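Local structure of cephalosporin acylase (Bacillus halodurans, 2NLZ) at residues Arg221-Leu224 against Ala225-His229; Tyr238-Lys241 against Glu242-Ala245. The protein probably acts as an acylase on cephalosporin-type amides and belongs to the gamma-glutamyltranspeptidase family of N-terminal nucleophile hydrolases. The protein carries 1 engineered substitution. All blocks are in the same frame, centred on the assembly; numbering follows the deposited sequence.

Contact 1: Arg221-Leu224 against Ala225-His229; sequences RGEL and ADQIH
R221 meets the first turn of helix 223-234 with its backbone, its N lying 3.9 Å from the methyl CB of A225. Its side chain leads away from this turn, and the guanidinium group makes a salt bridge through NH1 with E217. G222 is the N-cap residue. Its carbonyl O touches A225 CB at 3.3 Å and accepts a weak hydrogen bond from D226 N, the opening i to i+4 link of the helix. E223 O continues the pattern, taking Q227 N at 3.2 Å. One turn apart on the exposed side, the E223 and Q227 side chains run obliquely to each other, and the planes of the E223 carboxylate and the Q227 amide are 19° apart. The Q227 chain is extended beyond CG, whereas that of E223 bends at chi2 to bring its carboxylate over. L224 closes the segment with a shorter bond: I228 N is 2.8 Å from L224 O. I228 also folds its branch over this carbonyl, CG1 lying 3.3 Å from L224 O, because CG1 stands beside its own backbone N (chi1 -69°). The isobutyl group of L224 leaves the turn on another side and packs on T207, S210 and I211 of helix 202-212, and on T390 of a loop. Behind the cap, the backbones of A225 and S218 are hydrogen-bonded, tying the new helix to helix 217-221, while A225 and I228 rest on L244 of helix 241-245.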
loop_
_atom_site.group_PDB
_atom_site.type_symbol
_atom_site.label_atom_id
_atom_site.label_comp_id
_atom_site.label_asym_id
_atom_site.label_seq_id
_atom_site.Cartn_x
_atom_site.Cartn_y
_atom_site.Cartn_z
ATOM N N ARG D 221 12.907 47.684 -26.405
ATOM C CA ARG D 221 13.095 48.974 -27.057
ATOM C C ARG D 221 13.754 48.799 -28.426
ATOM O O ARG D 221 14.613 49.583 -28.828
ATOM C CB ARG D 221 13.873 49.935 -26.146
ATOM C CG ARG D 221 15.098 49.341 -25.476
ATOM C CD ARG D 221 15.427 50.071 -24.184
ATOM N NE ARG D 221 14.743 49.479 -23.042
ATOM C CZ ARG D 221 15.281 48.581 -22.223
ATOM N NH1 ARG D 221 16.521 48.159 -22.403
ATOM N NH2 ARG D 221 14.574 48.105 -21.216
ATOM N N GLY D 222 13.321 47.761 -29.139
ATOM C CA GLY D 222 13.849 47.444 -30.455
ATOM C C GLY D 222 12.751 46.995 -31.389
ATOM O O GLY D 222 11.604 47.431 -31.264
ATOM N N GLU D 223 13.103 46.105 -32.314
ATOM C CA GLU D 223 12.202 45.704 -33.392
ATOM C C GLU D 223 11.023 44.830 -32.943
ATOM O O GLU D 223 9.908 44.980 -33.441
ATOM C CB GLU D 223 12.979 45.008 -34.511
ATOM C CG GLU D 223 12.369 45.237 -35.887
ATOM C CD GLU D 223 12.109 43.948 -36.632
ATOM O OE1 GLU D 223 13.086 43.269 -37.011
ATOM O OE2 GLU D 223 10.922 43.622 -36.840
ATOM N N LEU D 224 11.279 43.914 -32.014
ATOM C CA LEU D 224 10.229 43.058 -31.480
ATOM C C LEU D 224 9.237 43.887 -30.691
ATOM O O LEU D 224 8.030 43.686 -30.798
ATOM C CB LEU D 224 10.810 41.959 -30.600
ATOM C CG LEU D 224 11.608 40.875 -31.315
ATOM C CD1 LEU D 224 12.343 40.019 -30.283
ATOM C CD2 LEU D 224 10.720 40.034 -32.244
ATOM N N ALA D 225 9.757 44.836 -29.919
ATOM C CA ALA D 225 8.928 45.803 -29.205
ATOM C C ALA D 225 7.911 46.468 -30.121
ATOM O O ALA D 225 6.757 46.648 -29.728
ATOM C CB ALA D 225 9.792 46.857 -28.541
ATOM N N ASP D 226 8.346 46.825 -31.332
ATOM C CA ASP D 226 7.476 47.430 -32.341
ATOM C C ASP D 226 6.400 46.468 -32.843
ATOM O O ASP D 226 5.256 46.873 -33.057
ATOM C CB ASP D 226 8.295 47.954 -33.522
ATOM C CG ASP D 226 9.152 49.146 -33.157
ATOM O OD1 ASP D 226 10.117 49.414 -33.891
ATOM O OD2 ASP D 226 8.873 49.818 -32.144
ATOM N N GLN D 227 6.769 45.199 -33.029
ATOM C CA GLN D 227 5.823 44.172 -33.469
ATOM C C GLN D 227 4.788 43.864 -32.403
ATOM O O GLN D 227 3.629 43.592 -32.716
ATOM C CB GLN D 227 6.553 42.888 -33.830
ATOM C CG GLN D 227 7.278 42.946 -35.145
ATOM C CD GLN D 227 7.766 41.586 -35.591
ATOM O OE1 GLN D 227 8.951 41.402 -35.864
ATOM N NE2 GLN D 227 6.856 40.618 -35.662
ATOM N N ILE D 228 5.226 43.892 -31.148
ATOM C CA ILE D 228 4.358 43.674 -29.999
ATOM C C ILE D 228 3.383 44.836 -29.869
ATOM O O ILE D 228 2.182 44.623 -29.727
ATOM C CB ILE D 228 5.171 43.508 -28.686
ATOM C CG1 ILE D 228 5.955 42.200 -28.694
ATOM C CG2 ILE D 228 4.260 43.513 -27.477
ATOM C CD1 ILE D 228 7.058 42.161 -27.664
ATOM N N HIS D 229 3.904 46.059 -29.943
ATOM C CA HIS D 229 3.087 47.271 -29.837
ATOM C C HIS D 229 2.018 47.345 -30.924
ATOM O O HIS D 229 0.878 47.722 -30.645
ATOM C CB HIS D 229 3.971 48.527 -29.862
ATOM C CG HIS D 229 3.209 49.811 -30.013
ATOM N ND1 HIS D 229 2.596 50.442 -28.954
ATOM C CD2 HIS D 229 2.964 50.580 -31.101
ATOM C CE1 HIS D 229 2.003 51.542 -29.381
ATOM N NE2 HIS D 229 2.210 51.648 -30.681
#

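Contact 2: Tyr238-Lys241 against Glu242-Ala245; sequences YLTK and EDLA
T240 holds OG1 between its backbone N and carbonyl carbon (chi1 65°), and D243 sets CG beside its own N (chi1 -81°), so the hydroxyl and the carboxylate each fold back on the other residue's backbone. T240 OG1 accepts from D243 N at 3.2 Å, and D243 OD2 accepts from T240 N, also at 3.2 Å. The amide reaches OD2 on its anti side, 16° out of the carboxylate plane. A weak bond from T240 OG1 to D243 OD2, 3.1 Å long, spans the middle. This reciprocal pair is a capping box, with T240 as N-cap of helix 241-245; it occupies polar groups that the start of a helix leaves without intrahelical partners. The other carboxylate oxygen of D243, OD1, takes M93 N from a loop. Replacing D243 by an alanine would probably leave T240 N and M93 N without this acceptor and set the T240 hydroxyl freer to turn. One turn into the helix, A245 N binds K241 O at 2.8 Å. On the buried side L239 and L244 cross at about a right angle, CD1 of L239 lying 3.8 Å from CD2 of L244, and L239 packs further on I228 and F232 of helix 223-234.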
loop_
_atom_site.group_PDB
_atom_site.type_symbol
_atom_site.label_atom_id
_atom_site.label_comp_id
_atom_site.label_asym_id
_atom_site.label_seq_id
_atom_site.Cartn_x
_atom_site.Cartn_y
_atom_site.Cartn_z
ATOM N N TYR D 238 -3.618 47.634 -24.187
ATOM C CA TYR D 238 -3.111 48.763 -23.410
ATOM C C TYR D 238 -1.585 48.797 -23.421
ATOM O O TYR D 238 -0.969 49.809 -23.063
ATOM C CB TYR D 238 -3.650 48.719 -21.974
ATOM C CG TYR D 238 -5.149 48.910 -21.886
ATOM C CD1 TYR D 238 -5.709 50.181 -21.805
ATOM C CD2 TYR D 238 -6.007 47.816 -21.891
ATOM C CE1 TYR D 238 -7.081 50.354 -21.734
ATOM C CE2 TYR D 238 -7.381 47.976 -21.822
ATOM C CZ TYR D 238 -7.914 49.246 -21.742
ATOM O OH TYR D 238 -9.287 49.402 -21.672
ATOM N N LEU D 239 -0.992 47.689 -23.856
ATOM C CA LEU D 239 0.450 47.531 -23.920
ATOM C C LEU D 239 1.077 48.355 -25.053
ATOM O O LEU D 239 0.740 48.176 -26.224
ATOM C CB LEU D 239 0.766 46.049 -24.102
ATOM C CG LEU D 239 1.953 45.432 -23.361
ATOM C CD1 LEU D 239 3.069 45.062 -24.302
ATOM C CD2 LEU D 239 2.450 46.358 -22.286
ATOM N N THR D 240 1.988 49.261 -24.702
ATOM C CA THR D 240 2.621 50.130 -25.691
ATOM C C THR D 240 4.126 49.897 -25.783
ATOM O O THR D 240 4.696 49.174 -24.957
ATOM C CB THR D 240 2.380 51.624 -25.381
ATOM O OG1 THR D 240 3.021 51.971 -24.146
ATOM C CG2 THR D 240 0.884 51.937 -25.297
ATOM N N LYS D 241 4.751 50.512 -26.794
ATOM C CA LYS D 241 6.205 50.553 -26.948
ATOM C C LYS D 241 6.839 51.057 -25.672
ATOM O O LYS D 241 7.777 50.449 -25.158
ATOM C CB LYS D 241 6.599 51.530 -28.051
ATOM C CG LYS D 241 6.565 51.013 -29.462
ATOM C CD LYS D 241 6.909 52.149 -30.414
ATOM C CE LYS D 241 6.336 51.921 -31.803
ATOM N NZ LYS D 241 6.402 53.157 -32.634
ATOM N N GLU D 242 6.312 52.176 -25.174
ATOM C CA GLU D 242 6.896 52.907 -24.050
ATOM C C GLU D 242 6.786 52.159 -22.727
ATOM O O GLU D 242 7.600 52.371 -21.824
ATOM C CB GLU D 242 6.280 54.304 -23.936
ATOM C CG GLU D 242 6.718 55.255 -25.039
ATOM C CD GLU D 242 5.559 56.058 -25.604
ATOM O OE1 GLU D 242 5.141 57.045 -24.963
ATOM O OE2 GLU D 242 5.068 55.699 -26.696
ATOM N N ASP D 243 5.783 51.289 -22.622
ATOM C CA ASP D 243 5.640 50.408 -21.466
ATOM C C ASP D 243 6.797 49.424 -21.420
ATOM O O ASP D 243 7.412 49.223 -20.374
ATOM C CB ASP D 243 4.317 49.654 -21.532
ATOM C CG ASP D 243 3.150 50.481 -21.041
ATOM O OD1 ASP D 243 3.317 51.196 -20.030
ATOM O OD2 ASP D 243 2.066 50.405 -21.664
ATOM N N LEU D 244 7.087 48.828 -22.568
ATOM C CA LEU D 244 8.208 47.909 -22.717
ATOM C C LEU D 244 9.543 48.640 -22.580
ATOM O O LEU D 244 10.450 48.160 -21.903
ATOM C CB LEU D 244 8.138 47.187 -24.072
ATOM C CG LEU D 244 6.886 46.377 -24.413
ATOM C CD1 LEU D 244 6.834 45.972 -25.880
ATOM C CD2 LEU D 244 6.767 45.147 -23.506
ATOM N N ALA D 245 9.637 49.808 -23.214
ATOM C CA ALA D 245 10.877 50.589 -23.283
ATOM C C ALA D 245 11.511 50.912 -21.933
ATOM O O ALA D 245 12.734 50.844 -21.793
ATOM C CB ALA D 245 10.658 51.870 -24.072
#

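Overall arrangement
Contacts 1 and 2 are the starts of two successive helices, 223-234 and 241-245, with centres about 9 Å apart. Both are partly buried, pairing an apolar inner side with exposed polar residues. Their caps differ: the helix of contact 1 is capped by a glycine, G222, and depends on backbone bonds, whereas contact 2 adds side-chain bonds between threonine and aspartate. The two also touch directly. R221 NE probably donates a hydrogen bond to A245 O, 2.7 Å away, joining R221, just ahead of the cap of helix 223-234, to the last residue of helix 241-245. H229 packs against T240 and K241, and D226 touches the K241 side chain.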